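Side-chain contacts in calmodulin binding transcription activator 1 (Homo sapiens, PDB 2CXK), which is a transcriptional activator that may interact with calmodulin, represented here by its immunoglobulin-like TIG domain: residues N37-C40 against I45-P48; S39-Q44 against F75-I80. One frame throughout, in Å; residues are numbered along the deposited sequence.

Interaction 1: N37-C40 against I45-P48; sequences NYSC and ISVP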
loop_
_atom_site.group_PDB
_atom_site.type_symbol
_atom_site.label_atom_id
_atom_site.label_comp_id
_atom_site.label_asym_id
_atom_site.label_seq_id
_atom_site.Cartn_x
_atom_site.Cartn_y
_atom_site.Cartn_z
ATOM N N ASN A 37 1.948 -0.362 19.526
ATOM C CA ASN A 37 1.606 -1.752 19.821
ATOM C C ASN A 37 0.747 -2.427 18.762
ATOM O O ASN A 37 0.015 -3.375 19.056
ATOM C CB ASN A 37 0.910 -1.847 21.178
ATOM C CG ASN A 37 1.808 -1.416 22.313
ATOM O OD1 ASN A 37 1.471 -0.508 23.070
ATOM N ND2 ASN A 37 2.961 -2.065 22.437
ATOM N N TYR A 38 0.836 -1.930 17.534
ATOM C CA TYR A 38 0.090 -2.507 16.424
ATOM C C TYR A 38 0.859 -3.695 15.866
ATOM O O TYR A 38 2.081 -3.740 15.934
ATOM C CB TYR A 38 -0.072 -1.489 15.303
ATOM C CG TYR A 38 -1.128 -0.446 15.546
ATOM C CD1 TYR A 38 -2.480 -0.761 15.419
ATOM C CD2 TYR A 38 -0.776 0.865 15.870
ATOM C CE1 TYR A 38 -3.458 0.201 15.601
ATOM C CE2 TYR A 38 -1.752 1.838 16.056
ATOM C CZ TYR A 38 -3.088 1.496 15.918
ATOM O OH TYR A 38 -4.056 2.454 16.079
ATOM N N SER A 39 0.134 -4.657 15.317
ATOM C CA SER A 39 0.755 -5.821 14.703
ATOM C C SER A 39 -0.192 -6.319 13.628
ATOM O O SER A 39 -1.364 -5.930 13.588
ATOM C CB SER A 39 1.014 -6.933 15.734
ATOM O OG SER A 39 -0.193 -7.447 16.270
ATOM N N CYS A 40 0.325 -7.157 12.738
ATOM C CA CYS A 40 -0.490 -7.733 11.682
ATOM C C CYS A 40 -0.309 -9.231 11.768
ATOM O O CYS A 40 0.800 -9.723 11.974
ATOM C CB CYS A 40 -0.054 -7.227 10.302
ATOM S SG CYS A 40 -0.419 -5.473 10.042
ATOM N N ILE A 45 0.210 -15.742 12.113
ATOM C CA ILE A 45 1.630 -15.479 12.358
ATOM C C ILE A 45 1.765 -13.970 12.512
ATOM O O ILE A 45 1.469 -13.215 11.586
ATOM C CB ILE A 45 2.532 -15.915 11.195
ATOM C CG1 ILE A 45 2.443 -17.425 10.985
ATOM C CG2 ILE A 45 3.977 -15.513 11.500
ATOM C CD1 ILE A 45 3.302 -17.924 9.837
ATOM N N SER A 46 2.227 -13.533 13.676
ATOM C CA SER A 46 2.350 -12.108 13.953
ATOM C C SER A 46 3.662 -11.440 13.569
ATOM O O SER A 46 4.739 -12.009 13.738
ATOM C CB SER A 46 2.111 -11.858 15.444
ATOM O OG SER A 46 2.189 -10.477 15.747
ATOM N N VAL A 47 3.550 -10.219 13.051
ATOM C CA VAL A 47 4.696 -9.390 12.706
ATOM C C VAL A 47 4.340 -7.994 13.214
ATOM O O VAL A 47 3.169 -7.613 13.238
ATOM C CB VAL A 47 4.974 -9.328 11.180
ATOM C CG1 VAL A 47 5.425 -10.695 10.679
ATOM C CG2 VAL A 47 3.736 -8.845 10.425
ATOM N N PRO A 48 5.340 -7.222 13.656
ATOM C CA PRO A 48 5.037 -5.878 14.149
ATOM C C PRO A 48 4.579 -4.970 13.016
ATOM O O PRO A 48 4.871 -5.231 11.849
ATOM C CB PRO A 48 6.360 -5.428 14.763
ATOM C CG PRO A 48 7.376 -6.159 13.955
ATOM C CD PRO A 48 6.776 -7.527 13.788
HETATM O O HOH W 1 0.529 -9.671 17.639
#
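Cys40 and Val47 stand side by side on one face of the sheet, joined through backbones and side chains. They form an antiparallel hydrogen-bonded pair: Cys40 N donates to Val47 O over 2.9 Å, nearly straight at 168°, and Val47 N returns a bond to Cys40 O at 3.0 Å. Next to this pair of bonds the methyl CG2 of Val47 lies alongside CB of Cys40 at 4.1 Å. The branching of valine allows this, since chi1 of -67° places CG1 beside the backbone N and leaves CG2 to lean over the neighbouring strand. The same methyl also rests on the partner's carbonyl, with Val47 CG2 3.4 Å from Cys40 O. In Cys40 the thiol swings off this contact, so that CB does the touching. Both side chains touch Cys59 of strand 56-60, where their small size is well suited.

Ser39 and Ser46 lie on the other face, Ser39 buried and Ser46 exposed. They sit diagonally across the strands, their hydroxyls 3.9 Å apart (OG to OG), and water 1 joins them, 2.7 Å from Ser39 OG and 2.6 Å from Ser46 OG. A chi1 of 65° turns Ser39 OG to within bonding range of this water, while Ser46 OG, trans to its backbone N, is directed toward Ser39.

Beyond them, Ser39 pairs with Pro48 without hydrogen bonds, their CA atoms 4.3 Å apart and their side chains diverging. A residue with no N-H is easily accepted there, because such a position asks no amide of it toward this strand; Tyr38 and Ala49 then resume the backbone bonding. The whole is a beta hairpin of 38-42 and 45-53, with Cys40 and Val47 on one face and water-linked serines on the other, part of the immunoglobulin-like sandwich of TIG domains.

Interaction 2: S39-Q44 against F75-I80; sequences SCLFDQ and FNNQII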
loop_
_atom_site.group_PDB
_atom_site.type_symbol
_atom_site.label_atom_id
_atom_site.label_comp_id
_atom_site.label_asym_id
_atom_site.label_seq_id
_atom_site.Cartn_x
_atom_site.Cartn_y
_atom_site.Cartn_z
ATOM N N SER A 39 0.134 -4.657 15.317
ATOM C CA SER A 39 0.755 -5.821 14.703
ATOM C C SER A 39 -0.192 -6.319 13.628
ATOM O O SER A 39 -1.364 -5.930 13.588
ATOM C CB SER A 39 1.014 -6.933 15.734
ATOM O OG SER A 39 -0.193 -7.447 16.270
ATOM N N CYS A 40 0.325 -7.157 12.738
ATOM C CA CYS A 40 -0.490 -7.733 11.682
ATOM C C CYS A 40 -0.309 -9.231 11.768
ATOM O O CYS A 40 0.800 -9.723 11.974
ATOM C CB CYS A 40 -0.054 -7.227 10.302
ATOM S SG CYS A 40 -0.419 -5.473 10.042
ATOM N N LEU A 41 -1.406 -9.955 11.620
ATOM C CA LEU A 41 -1.351 -11.405 11.698
ATOM C C LEU A 41 -1.685 -12.012 10.350
ATOM O O LEU A 41 -2.754 -11.753 9.796
ATOM C CB LEU A 41 -2.351 -11.919 12.739
ATOM C CG LEU A 41 -2.384 -11.225 14.106
ATOM C CD1 LEU A 41 -3.355 -11.958 15.019
ATOM C CD2 LEU A 41 -1.007 -11.212 14.721
ATOM N N PHE A 42 -0.752 -12.796 9.820
ATOM C CA PHE A 42 -0.934 -13.492 8.549
ATOM C C PHE A 42 -1.097 -14.957 8.945
ATOM O O PHE A 42 -0.148 -15.573 9.424
ATOM C CB PHE A 42 0.301 -13.339 7.658
ATOM C CG PHE A 42 0.549 -11.930 7.187
ATOM C CD1 PHE A 42 1.063 -10.972 8.049
ATOM C CD2 PHE A 42 0.278 -11.569 5.865
ATOM C CE1 PHE A 42 1.310 -9.665 7.604
ATOM C CE2 PHE A 42 0.520 -10.268 5.412
ATOM C CZ PHE A 42 1.039 -9.317 6.291
ATOM N N ASP A 43 -2.293 -15.508 8.751
ATOM C CA ASP A 43 -2.570 -16.889 9.134
ATOM C C ASP A 43 -2.112 -17.073 10.581
ATOM O O ASP A 43 -1.441 -18.047 10.920
ATOM C CB ASP A 43 -1.830 -17.875 8.214
ATOM C CG ASP A 43 -2.292 -19.322 8.414
ATOM O OD1 ASP A 43 -3.473 -19.515 8.767
ATOM O OD2 ASP A 43 -1.492 -20.263 8.206
ATOM N N GLN A 44 -2.467 -16.109 11.425
ATOM C CA GLN A 44 -2.103 -16.130 12.837
ATOM C C GLN A 44 -0.621 -15.904 13.141
ATOM O O GLN A 44 -0.226 -15.891 14.309
ATOM C CB GLN A 44 -2.575 -17.439 13.488
ATOM C CG GLN A 44 -4.076 -17.653 13.357
ATOM C CD GLN A 44 -4.877 -16.451 13.837
ATOM O OE1 GLN A 44 -5.906 -16.099 13.253
ATOM N NE2 GLN A 44 -4.411 -15.818 14.910
ATOM N N PHE A 75 -4.023 -4.791 18.006
ATOM C CA PHE A 75 -3.436 -3.758 18.858
ATOM C C PHE A 75 -3.306 -4.453 20.209
ATOM O O PHE A 75 -4.299 -4.955 20.740
ATOM C CB PHE A 75 -4.355 -2.546 18.988
ATOM C CG PHE A 75 -3.719 -1.385 19.700
ATOM C CD1 PHE A 75 -2.763 -0.600 19.061
ATOM C CD2 PHE A 75 -4.048 -1.096 21.024
ATOM C CE1 PHE A 75 -2.140 0.456 19.728
ATOM C CE2 PHE A 75 -3.429 -0.042 21.702
ATOM C CZ PHE A 75 -2.476 0.735 21.055
ATOM N N ASN A 76 -2.091 -4.486 20.750
ATOM C CA ASN A 76 -1.826 -5.178 22.015
ATOM C C ASN A 76 -2.256 -6.637 21.861
ATOM O O ASN A 76 -2.767 -7.261 22.788
ATOM C CB ASN A 76 -2.575 -4.508 23.170
ATOM C CG ASN A 76 -1.888 -3.243 23.650
ATOM O OD1 ASN A 76 -2.538 -2.318 24.135
ATOM N ND2 ASN A 76 -0.568 -3.202 23.532
ATOM N N ASN A 77 -2.015 -7.162 20.660
ATOM C CA ASN A 77 -2.327 -8.537 20.251
ATOM C C ASN A 77 -3.810 -8.854 20.214
ATOM O O ASN A 77 -4.195 -10.014 20.087
ATOM C CB ASN A 77 -1.618 -9.584 21.123
ATOM C CG ASN A 77 -1.618 -10.975 20.479
ATOM O OD1 ASN A 77 -1.927 -11.983 21.125
ATOM N ND2 ASN A 77 -1.266 -11.031 19.200
ATOM N N GLN A 78 -4.644 -7.828 20.337
ATOM C CA GLN A 78 -6.085 -8.030 20.263
ATOM C C GLN A 78 -6.529 -7.692 18.837
ATOM O O GLN A 78 -6.270 -6.594 18.349
ATOM C CB GLN A 78 -6.804 -7.105 21.246
ATOM C CG GLN A 78 -8.328 -7.207 21.188
ATOM C CD GLN A 78 -9.033 -6.079 21.936
ATOM O OE1 GLN A 78 -10.264 -5.981 21.915
ATOM N NE2 GLN A 78 -8.256 -5.225 22.600
ATOM N N ILE A 79 -7.190 -8.629 18.163
ATOM C CA ILE A 79 -7.659 -8.374 16.800
ATOM C C ILE A 79 -8.636 -7.200 16.804
ATOM O O ILE A 79 -9.620 -7.206 17.550
ATOM C CB ILE A 79 -8.389 -9.592 16.213
ATOM C CG1 ILE A 79 -7.448 -10.793 16.168
ATOM C CG2 ILE A 79 -8.916 -9.257 14.812
ATOM C CD1 ILE A 79 -6.178 -10.532 15.412
ATOM N N ILE A 80 -8.373 -6.197 15.968
ATOM C CA ILE A 80 -9.237 -5.021 15.897
ATOM C C ILE A 80 -9.777 -4.732 14.498
ATOM O O ILE A 80 -10.259 -3.626 14.234
ATOM C CB ILE A 80 -8.509 -3.748 16.364
ATOM C CG1 ILE A 80 -7.263 -3.518 15.506
ATOM C CG2 ILE A 80 -8.151 -3.863 17.834
ATOM C CD1 ILE A 80 -6.682 -2.131 15.645
HETATM O O HOH W 2 -0.519 -6.007 18.567
HETATM O O HOH W 1 0.529 -9.671 17.639
#
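Two separate waters bridge Ser39 and Asn77, with no direct hydrogen bond between the two segments. The hydroxyl Ser39 OG has water 2 at 2.7 Å, and that water accepts the backbone N-H of Asn77 with its oxygen 2.8 Å from Asn77 N. Water 1, the other partner of Ser39 OG, accepts from the side-chain amide and lies 2.7 Å from Asn77 ND2. One small hydroxyl is thus linked to both the main chain and the side chain of the same residue, a role serine suits because it can give one proton and accept others.

Asn77 can be reached in this way because of the turn. Phe75 to Gln78 form a type I' beta turn closed by reciprocal backbone bonds, Phe75 N to Gln78 O and Gln78 N to Phe75 O, each 2.9 Å. Both middle residues have positive phi, a conformation that asparagine tolerates better than most. The CB of Asn77 points away from the strand, yet its amide, trans to the backbone N (chi1 -164°), bends back to water 1 and comes within 4.5 Å of Leu41 CD2 through ND2.

Beside the water bridges, the branched end of Leu41 meets Ile79 at an oblique crossing; CG of Leu41 is 4.1 Å from CD1 of Ile79. The modelled approach of Leu41 CD1 to Ile79 CD1 is too short to be trusted. Strand 67-75 runs between the segments: its Ala74 and Gln72 bond to the backbones of Ser39 and Leu41, Ile79 rests on Gln72, and 78-79 folds back antiparallel beyond it.

Interactions 1 and 2 share Ser39 and Cys40 on strand 38-42, and their centres lie about 5 Å apart. Along the chain, that strand is followed by 45-48, its hairpin partner, and much later by the 75-80 turn, so the strand is approached from neighbours near and distant in sequence. Water 1 is common to both, tying Ser46 of one to Asn77 of the other. Direct links add to this: Asn37 O and Asn76 N make a probable hydrogen bond at 2.9 Å, and the rings of Tyr38 and Phe75 meet edge-to-face. Together they knit two hairpins side by side into one sheet of the TIG domain.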